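PDB 4HB9: similarities with probable monooxygenase from Photorhabdus luminescens, which binds flavin-adenine dinucleotide and probably acts as a flavin-dependent monooxygenase of the aromatic ring hydroxylase type. Local coordinates for residues S184-R189 against I244-V249; T208-V213 against L220-W225; L16-R21 against K120-T125. All coordinates share one frame; numbering follows the deposited sequence.

Contact 1: S184-R189 against I244-V249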
loop_
_atom_site.group_PDB
_atom_site.type_symbol
_atom_site.label_atom_id
_atom_site.label_comp_id
_atom_site.label_asym_id
_atom_site.label_seq_id
_atom_site.Cartn_x
_atom_site.Cartn_y
_atom_site.Cartn_z
ATOM N N SER A 184 15.077 -8.203 -4.373
ATOM C CA SER A 184 14.498 -7.195 -5.261
ATOM C C SER A 184 13.416 -7.821 -6.118
ATOM O O SER A 184 13.298 -9.045 -6.190
ATOM C CB SER A 184 15.570 -6.609 -6.145
ATOM O OG SER A 184 16.541 -5.965 -5.355
HETATM N N MSE A 185 12.580 -6.996 -6.730
HETATM C CA MSE A 185 11.496 -7.535 -7.554
HETATM C C MSE A 185 11.275 -6.668 -8.763
HETATM O O MSE A 185 11.660 -5.485 -8.789
HETATM C CB MSE A 185 10.211 -7.688 -6.738
HETATM C CG MSE A 185 9.596 -6.405 -6.229
HETATM SE SE MSE A 185 7.952 -6.773 -5.151
HETATM C CE MSE A 185 8.356 -8.406 -4.220
ATOM N N ILE A 186 10.680 -7.276 -9.776
ATOM C CA ILE A 186 10.258 -6.588 -10.995
ATOM C C ILE A 186 8.792 -6.967 -11.178
ATOM O O ILE A 186 8.451 -8.159 -11.186
ATOM C CB ILE A 186 11.115 -7.007 -12.205
ATOM C CG1 ILE A 186 12.588 -6.685 -11.970
ATOM C CG2 ILE A 186 10.640 -6.331 -13.481
ATOM C CD1 ILE A 186 13.512 -7.183 -13.061
ATOM N N ILE A 187 7.929 -5.953 -11.278
ATOM C CA ILE A 187 6.478 -6.119 -11.318
ATOM C C ILE A 187 5.967 -5.596 -12.661
ATOM O O ILE A 187 6.291 -4.469 -13.057
ATOM C CB ILE A 187 5.802 -5.309 -10.203
ATOM C CG1 ILE A 187 6.388 -5.673 -8.828
ATOM C CG2 ILE A 187 4.282 -5.526 -10.208
ATOM C CD1 ILE A 187 5.840 -4.858 -7.663
ATOM N N GLY A 188 5.190 -6.410 -13.366
ATOM C CA GLY A 188 4.540 -5.963 -14.601
ATOM C C GLY A 188 3.069 -6.328 -14.620
ATOM O O GLY A 188 2.614 -7.151 -13.817
ATOM N N ARG A 189 2.326 -5.709 -15.532
ATOM C CA ARG A 189 0.927 -6.022 -15.712
ATOM C C ARG A 189 0.651 -6.243 -17.174
ATOM O O ARG A 189 1.274 -5.623 -18.036
ATOM C CB ARG A 189 0.038 -4.889 -15.181
ATOM C CG ARG A 189 0.163 -3.574 -15.950
ATOM C CD ARG A 189 -0.711 -2.455 -15.404
ATOM N NE ARG A 189 -1.026 -1.505 -16.492
ATOM C CZ ARG A 189 -2.051 -0.649 -16.511
ATOM N NH1 ARG A 189 -2.855 -0.515 -15.471
ATOM N NH2 ARG A 189 -2.282 0.105 -17.597
ATOM N N ILE A 244 -3.516 -9.201 -15.614
ATOM C CA ILE A 244 -2.658 -10.157 -14.930
ATOM C C ILE A 244 -1.473 -9.358 -14.402
ATOM O O ILE A 244 -0.913 -8.503 -15.100
ATOM C CB ILE A 244 -2.202 -11.320 -15.843
ATOM C CG1 ILE A 244 -3.426 -12.099 -16.305
ATOM C CG2 ILE A 244 -1.221 -12.231 -15.111
ATOM C CD1 ILE A 244 -3.134 -13.319 -17.157
ATOM N N VAL A 245 -1.126 -9.597 -13.154
ATOM C CA VAL A 245 0.050 -8.998 -12.593
ATOM C C VAL A 245 1.044 -10.108 -12.376
ATOM O O VAL A 245 0.691 -11.177 -11.869
ATOM C CB VAL A 245 -0.218 -8.171 -11.301
ATOM C CG1 VAL A 245 -1.090 -8.888 -10.278
ATOM C CG2 VAL A 245 1.103 -7.746 -10.657
ATOM N N TRP A 246 2.286 -9.858 -12.758
ATOM C CA TRP A 246 3.387 -10.788 -12.438
ATOM C C TRP A 246 4.476 -10.086 -11.644
ATOM O O TRP A 246 4.742 -8.876 -11.821
ATOM C CB TRP A 246 3.951 -11.448 -13.686
ATOM C CG TRP A 246 4.424 -10.516 -14.753
ATOM C CD1 TRP A 246 3.701 -10.063 -15.817
ATOM C CD2 TRP A 246 5.710 -9.884 -14.850
ATOM N NE1 TRP A 246 4.448 -9.210 -16.574
ATOM C CE2 TRP A 246 5.688 -9.076 -16.014
ATOM C CE3 TRP A 246 6.869 -9.926 -14.083
ATOM C CZ2 TRP A 246 6.777 -8.342 -16.428
ATOM C CZ3 TRP A 246 7.949 -9.172 -14.480
ATOM C CH2 TRP A 246 7.899 -8.384 -15.642
ATOM N N VAL A 247 5.108 -10.847 -10.757
ATOM C CA VAL A 247 6.167 -10.297 -9.917
ATOM C C VAL A 247 7.349 -11.241 -9.936
ATOM O O VAL A 247 7.230 -12.376 -9.495
ATOM C CB VAL A 247 5.710 -10.085 -8.466
ATOM C CG1 VAL A 247 6.803 -9.381 -7.700
ATOM C CG2 VAL A 247 4.417 -9.273 -8.408
ATOM N N TYR A 248 8.452 -10.798 -10.518
ATOM C CA TYR A 248 9.669 -11.610 -10.539
ATOM C C TYR A 248 10.479 -11.202 -9.342
ATOM O O TYR A 248 10.728 -10.014 -9.152
ATOM C CB TYR A 248 10.488 -11.415 -11.826
ATOM C CG TYR A 248 11.837 -12.101 -11.784
ATOM C CD1 TYR A 248 11.959 -13.490 -11.913
ATOM C CD2 TYR A 248 12.972 -11.382 -11.560
ATOM C CE1 TYR A 248 13.191 -14.111 -11.823
ATOM C CE2 TYR A 248 14.213 -11.981 -11.490
ATOM C CZ TYR A 248 14.328 -13.336 -11.613
ATOM O OH TYR A 248 15.588 -13.895 -11.525
ATOM N N VAL A 249 10.873 -12.194 -8.544
ATOM C CA VAL A 249 11.581 -11.961 -7.261
ATOM C C VAL A 249 12.915 -12.694 -7.264
ATOM O O VAL A 249 12.964 -13.865 -7.605
ATOM C CB VAL A 249 10.726 -12.419 -6.068
ATOM C CG1 VAL A 249 11.357 -12.029 -4.752
ATOM C CG2 VAL A 249 9.336 -11.834 -6.150
#

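Contact 2: T208-V213 against L220-W225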
loop_
_atom_site.group_PDB
_atom_site.type_symbol
_atom_site.label_atom_id
_atom_site.label_comp_id
_atom_site.label_asym_id
_atom_site.label_seq_id
_atom_site.Cartn_x
_atom_site.Cartn_y
_atom_site.Cartn_z
ATOM N N THR A 208 -7.392 -17.318 -9.161
ATOM C CA THR A 208 -6.561 -17.943 -8.141
ATOM C C THR A 208 -5.101 -17.599 -8.420
ATOM O O THR A 208 -4.633 -17.780 -9.549
ATOM C CB THR A 208 -6.762 -19.474 -8.086
ATOM O OG1 THR A 208 -8.104 -19.755 -7.679
ATOM C CG2 THR A 208 -5.825 -20.117 -7.071
ATOM N N PRO A 209 -4.383 -17.100 -7.404
ATOM C CA PRO A 209 -2.964 -16.777 -7.620
ATOM C C PRO A 209 -2.078 -18.012 -7.824
ATOM O O PRO A 209 -2.370 -19.107 -7.309
ATOM C CB PRO A 209 -2.558 -16.021 -6.349
ATOM C CG PRO A 209 -3.580 -16.359 -5.319
ATOM C CD PRO A 209 -4.847 -16.711 -6.057
ATOM N N ASN A 210 -1.006 -17.822 -8.589
ATOM C CA ASN A 210 -0.064 -18.885 -8.901
ATOM C C ASN A 210 1.332 -18.460 -8.505
ATOM O O ASN A 210 1.705 -17.294 -8.672
ATOM C CB ASN A 210 -0.057 -19.206 -10.395
ATOM C CG ASN A 210 -1.448 -19.495 -10.951
ATOM O OD1 ASN A 210 -2.055 -20.489 -10.625
ATOM N ND2 ASN A 210 -1.950 -18.607 -11.776
ATOM N N SER A 211 2.101 -19.418 -8.004
ATOM C CA SER A 211 3.519 -19.230 -7.765
ATOM C C SER A 211 4.345 -20.200 -8.579
ATOM O O SER A 211 4.051 -21.387 -8.586
ATOM C CB SER A 211 3.801 -19.429 -6.292
ATOM O OG SER A 211 3.535 -18.225 -5.601
ATOM N N ILE A 212 5.373 -19.690 -9.259
ATOM C CA ILE A 212 6.271 -20.502 -10.020
ATOM C C ILE A 212 7.529 -20.634 -9.213
ATOM O O ILE A 212 8.179 -19.624 -8.890
ATOM C CB ILE A 212 6.613 -19.881 -11.375
ATOM C CG1 ILE A 212 5.341 -19.510 -12.149
ATOM C CG2 ILE A 212 7.533 -20.794 -12.161
ATOM C CD1 ILE A 212 4.289 -20.580 -12.288
ATOM N N VAL A 213 7.868 -21.879 -8.893
ATOM C CA VAL A 213 9.027 -22.182 -8.062
ATOM C C VAL A 213 10.073 -22.911 -8.879
ATOM O O VAL A 213 9.974 -24.131 -9.061
ATOM C CB VAL A 213 8.660 -23.048 -6.843
ATOM C CG1 VAL A 213 9.855 -23.144 -5.896
ATOM C CG2 VAL A 213 7.474 -22.463 -6.107
ATOM N N LEU A 220 8.455 -16.507 -9.312
ATOM C CA LEU A 220 7.483 -15.704 -10.098
ATOM C C LEU A 220 6.094 -15.875 -9.521
ATOM O O LEU A 220 5.568 -17.008 -9.407
ATOM C CB LEU A 220 7.477 -16.063 -11.570
ATOM C CG LEU A 220 6.657 -15.132 -12.476
ATOM C CD1 LEU A 220 7.366 -13.793 -12.729
ATOM C CD2 LEU A 220 6.429 -15.800 -13.819
ATOM N N PHE A 221 5.519 -14.749 -9.097
ATOM C CA PHE A 221 4.196 -14.723 -8.502
ATOM C C PHE A 221 3.246 -14.156 -9.556
ATOM O O PHE A 221 3.591 -13.182 -10.223
ATOM C CB PHE A 221 4.193 -13.898 -7.205
ATOM C CG PHE A 221 2.840 -13.783 -6.585
ATOM C CD1 PHE A 221 2.215 -14.906 -6.053
ATOM C CD2 PHE A 221 2.148 -12.578 -6.588
ATOM C CE1 PHE A 221 0.939 -14.823 -5.522
ATOM C CE2 PHE A 221 0.870 -12.483 -6.049
ATOM C CZ PHE A 221 0.273 -13.608 -5.500
ATOM N N ILE A 222 2.080 -14.771 -9.731
ATOM C CA ILE A 222 1.094 -14.311 -10.716
ATOM C C ILE A 222 -0.267 -14.100 -10.056
ATOM O O ILE A 222 -0.780 -14.994 -9.387
ATOM C CB ILE A 222 0.934 -15.331 -11.856
ATOM C CG1 ILE A 222 2.279 -15.534 -12.562
ATOM C CG2 ILE A 222 -0.132 -14.887 -12.856
ATOM C CD1 ILE A 222 2.307 -16.672 -13.554
ATOM N N SER A 223 -0.882 -12.945 -10.278
ATOM C CA SER A 223 -2.215 -12.702 -9.735
ATOM C C SER A 223 -2.957 -11.761 -10.636
ATOM O O SER A 223 -2.618 -11.670 -11.827
ATOM C CB SER A 223 -2.114 -12.172 -8.300
ATOM O OG SER A 223 -3.399 -12.129 -7.683
HETATM N N MSE A 224 -3.958 -11.054 -10.098
HETATM C CA MSE A 224 -4.756 -10.145 -10.912
HETATM C C MSE A 224 -5.026 -8.845 -10.224
HETATM O O MSE A 224 -5.159 -8.799 -8.996
HETATM C CB MSE A 224 -6.083 -10.836 -11.244
HETATM C CG MSE A 224 -5.885 -11.710 -12.489
HETATM SE SE MSE A 224 -7.576 -12.507 -13.104
HETATM C CE MSE A 224 -8.517 -10.841 -13.510
ATOM N N TRP A 225 -5.077 -7.780 -11.010
ATOM C CA TRP A 225 -5.480 -6.468 -10.540
ATOM C C TRP A 225 -6.655 -5.952 -11.369
ATOM O O TRP A 225 -6.759 -6.215 -12.560
ATOM C CB TRP A 225 -4.378 -5.458 -10.748
ATOM C CG TRP A 225 -3.227 -5.472 -9.789
ATOM C CD1 TRP A 225 -3.201 -5.929 -8.512
ATOM C CD2 TRP A 225 -1.920 -4.936 -10.057
ATOM N NE1 TRP A 225 -1.934 -5.737 -7.974
ATOM C CE2 TRP A 225 -1.140 -5.132 -8.908
ATOM C CE3 TRP A 225 -1.334 -4.336 -11.170
ATOM C CZ2 TRP A 225 0.198 -4.738 -8.846
ATOM C CZ3 TRP A 225 -0.014 -3.919 -11.090
ATOM C CH2 TRP A 225 0.724 -4.121 -9.946
#

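Contact 3: L16-R21 against K120-T125. With EDO (1,2-ethanediol), chain E.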
loop_
_atom_site.group_PDB
_atom_site.type_symbol
_atom_site.label_atom_id
_atom_site.label_comp_id
_atom_site.label_asym_id
_atom_site.label_seq_id
_atom_site.Cartn_x
_atom_site.Cartn_y
_atom_site.Cartn_z
ATOM N N LEU A 16 -8.891 7.535 8.148
ATOM C CA LEU A 16 -8.882 8.139 9.479
ATOM C C LEU A 16 -9.810 9.347 9.562
ATOM O O LEU A 16 -10.552 9.478 10.517
ATOM C CB LEU A 16 -7.462 8.560 9.892
ATOM C CG LEU A 16 -7.320 9.210 11.277
ATOM C CD1 LEU A 16 -7.779 8.294 12.399
ATOM C CD2 LEU A 16 -5.870 9.647 11.512
ATOM N N ALA A 17 -9.750 10.238 8.586
ATOM C CA ALA A 17 -10.555 11.452 8.642
ATOM C C ALA A 17 -12.045 11.121 8.612
ATOM O O ALA A 17 -12.811 11.688 9.374
ATOM C CB ALA A 17 -10.169 12.434 7.552
ATOM N N HIS A 18 -12.448 10.137 7.805
ATOM C CA HIS A 18 -13.820 9.650 7.832
ATOM C C HIS A 18 -14.236 9.154 9.196
ATOM O O HIS A 18 -15.332 9.483 9.700
ATOM C CB HIS A 18 -14.022 8.530 6.811
ATOM C CG HIS A 18 -14.154 9.022 5.418
ATOM N ND1 HIS A 18 -15.173 9.852 5.020
ATOM C CD2 HIS A 18 -13.394 8.806 4.323
ATOM C CE1 HIS A 18 -15.028 10.136 3.745
ATOM N NE2 HIS A 18 -13.962 9.508 3.297
ATOM N N GLY A 19 -13.360 8.370 9.813
ATOM C CA GLY A 19 -13.653 7.809 11.108
ATOM C C GLY A 19 -13.809 8.869 12.184
ATOM O O GLY A 19 -14.739 8.814 12.995
ATOM N N LEU A 20 -12.891 9.829 12.200
ATOM C CA LEU A 20 -12.950 10.912 13.196
ATOM C C LEU A 20 -14.210 11.760 13.016
ATOM O O LEU A 20 -14.879 12.096 14.005
ATOM C CB LEU A 20 -11.694 11.784 13.126
ATOM C CG LEU A 20 -10.393 11.031 13.431
ATOM C CD1 LEU A 20 -9.196 11.925 13.196
ATOM C CD2 LEU A 20 -10.369 10.489 14.847
ATOM N N ARG A 21 -14.556 12.082 11.773
ATOM C CA ARG A 21 -15.810 12.803 11.506
ATOM C C ARG A 21 -17.019 12.041 12.025
ATOM O O ARG A 21 -17.931 12.627 12.654
ATOM C CB ARG A 21 -15.952 13.120 10.023
ATOM C CG ARG A 21 -14.999 14.191 9.552
ATOM C CD ARG A 21 -14.703 14.132 8.059
ATOM N NE ARG A 21 -15.900 14.144 7.201
ATOM C CZ ARG A 21 -16.604 15.228 6.862
ATOM N NH1 ARG A 21 -16.281 16.432 7.315
ATOM N NH2 ARG A 21 -17.667 15.092 6.069
ATOM N N LYS A 120 -14.255 11.019 -1.540
ATOM C CA LYS A 120 -15.614 11.508 -1.604
ATOM C C LYS A 120 -16.069 11.906 -0.191
ATOM O O LYS A 120 -15.938 11.130 0.737
ATOM C CB LYS A 120 -16.537 10.421 -2.162
ATOM C CG LYS A 120 -18.008 10.762 -2.156
ATOM C CD LYS A 120 -18.403 11.595 -3.370
ATOM C CE LYS A 120 -19.921 11.736 -3.480
ATOM N NZ LYS A 120 -20.608 10.409 -3.389
ATOM N N GLY A 121 -16.625 13.104 -0.042
ATOM C CA GLY A 121 -17.090 13.546 1.262
ATOM C C GLY A 121 -16.035 14.330 2.021
ATOM O O GLY A 121 -16.355 14.899 3.058
ATOM N N LEU A 122 -14.790 14.329 1.538
ATOM C CA LEU A 122 -13.682 15.040 2.188
ATOM C C LEU A 122 -13.227 16.295 1.431
ATOM O O LEU A 122 -12.146 16.823 1.708
ATOM C CB LEU A 122 -12.476 14.101 2.387
ATOM C CG LEU A 122 -12.660 12.855 3.238
ATOM C CD1 LEU A 122 -11.358 12.045 3.267
ATOM C CD2 LEU A 122 -13.134 13.160 4.646
ATOM N N ALA A 123 -14.049 16.810 0.505
ATOM C CA ALA A 123 -13.603 17.924 -0.351
ATOM C C ALA A 123 -13.223 19.149 0.462
ATOM O O ALA A 123 -12.326 19.893 0.091
ATOM C CB ALA A 123 -14.673 18.295 -1.367
ATOM N N ASN A 124 -13.910 19.359 1.571
ATOM C CA ASN A 124 -13.643 20.518 2.409
ATOM C C ASN A 124 -12.869 20.130 3.708
ATOM O O ASN A 124 -12.737 20.922 4.646
ATOM C CB ASN A 124 -14.983 21.253 2.596
ATOM C CG ASN A 124 -15.673 21.528 1.232
ATOM O OD1 ASN A 124 -15.060 22.101 0.301
ATOM N ND2 ASN A 124 -16.921 21.056 1.076
ATOM N N THR A 125 -12.321 18.903 3.728
ATOM C CA THR A 125 -11.425 18.431 4.795
ATOM C C THR A 125 -9.969 18.426 4.322
ATOM O O THR A 125 -9.048 18.691 5.109
ATOM C CB THR A 125 -11.791 16.996 5.218
ATOM O OG1 THR A 125 -13.112 16.986 5.748
ATOM C CG2 THR A 125 -10.835 16.424 6.277
HETATM C C1 EDO E . -17.653 11.439 7.145
HETATM O O1 EDO E . -16.652 11.620 6.192
HETATM C C2 EDO E . -17.525 10.051 7.719
HETATM O O2 EDO E . -17.653 10.132 9.078
#

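Contact 1: S184-R189 against I244-V249
Strands 179-191 and 240-251 are antiparallel neighbours in the mixed sheet that stands beside the flavin, and G188 meets W246 toward the R189 end of their contact. The indole of W246 lies over the glycine backbone: G188 N sits 3.7 Å above the ring plane, over its centre, and G188 CA is 3.9 Å from the centroid of the five-membered ring, a CH-pi contact. W246 CG stands between its own backbone N and carbonyl carbon (chi1 56°), a rotation that swings the ring across to the opposite strand, where it rests directly on the backbone of G188, which has no side chain. The far rim of the indole reaches I186, whose CG2 lies 4.0 Å from W246 CZ3. NE1 is hydrogen-bonded to S289 OG, which should limit rotation of the ring. I186 pairs with Y248 and G188 with W246 through two hydrogen bonds each; the shortest, Y248 N to I186 O, measures 2.7 Å. In this sheet, as in aromatic hydroxylases of the family, one surface looks toward the cofactor and the other is backed by helices 264-274 and 280-287, which pack on I186 and W246. M185, I187, V245, V247 and V249 line the surface turned to the flavin, the I187 side chain coming within about 5 Å of the bound FAD. There V247 CG1 touches both M185 SE, at 3.8 Å, and I187 CG1, at 3.9 Å, while I187 CG2 lies alongside V245 CG2. R189 leads out of the contact to a salt bridge with D290.

Contact 2: T208-V213 against L220-W225
Strands 210-212 and 218-228 run antiparallel, 4.8 Å apart at 162°, as a beta hairpin in which N210 with I222 and I212 with L220 form the hydrogen-bonded pairs. Three of the four bonds are short, I212 N to L220 O being 2.7 Å; L220 N to I212 O, at 3.2 Å, is the longest. Between these pairs S211 faces F221. With CG anti to the backbone N (chi1 177°), the phenyl ring leans across to the partner strand: S211 OG lies in the ring plane at its edge, 3.6 Å from F221 CD1, and P209 CB approaches F221 CE1 to 3.8 Å. The other face of the hairpin is mainly aliphatic. I212 and L220 lie side by side, CB to CB 3.9 Å, and L282 of helix 280-287 packs on both of them and on I222. N210 shares this face but sends its amide out of the contact, OD1 to R79 and ND2 to the carbonyl of N203. The amide is thus gripped at both ends, which should fix its rotation, so that a polar group is accommodated beside the isoleucines and leucines by bonds to neighbouring parts of the chain.

Contact 3: L16-R21 against K120-T125
L122 lies across the imidazole of H18, its CD2 3.7 Å above the ring plane and displaced toward the rim, a CH-pi contact. The same methyl touches R21 CD at 3.9 Å and A17 CB at 4.2 Å, so one leucine branch fills the angle between A17 and H18 and, one turn later on helix 11-22, R21. L122 CD1 instead lies near H18 NE2. K120 O comes to the imidazole in its plane, at the edge, 3.3 Å from H18 CE1, while NE2 is hydrogen-bonded to L118 O at the end of helix 111-119. Helix 11-22 follows the first strand of the Rossmann-type FAD domain, after a GxGxxG-like turn, and the contact joins its flank to the loop that leads from helix 111-119 into the edge strand 126-127. G121 takes a positive phi of 93° in that loop, and its carbonyl lies over one face of the R21 guanidinium, too poorly angled for a hydrogen bond. R21 reaches this position through a bend at chi3 (54°), and its NH1 passes T125 OG1 at 3.6 Å, without a hydrogen bond. A 1,2-ethanediol, probably from the crystallisation liquor, ties the two polar helix side chains together: its O1 accepts a nearly straight bond from R21 NE, 2.8 Å long at 176°, and lies 2.6 Å from H18 ND1, where either atom could be the donor.

Contacts 1 and 2 belong to one mixed sheet and their centres lie 9 Å apart; strand 218-228 of contact 2 is the direct neighbour of strand 240-251 of contact 1, joined to it through V247 N to F221 O and V245 O to S223 N. Along the chain, the hairpin of contact 2 falls between the two strands of contact 1. Contact 3 closes earlier and stands on the other side of the chain's centre, its centre about 34 Å from that of contact 1 and 36 Å from that of contact 2, in the Rossmann-type part. FAD spans the gap: contacts 1 and 2 are at the sheet beside its flavin, whereas contact 3 belongs to the dinucleotide-binding end.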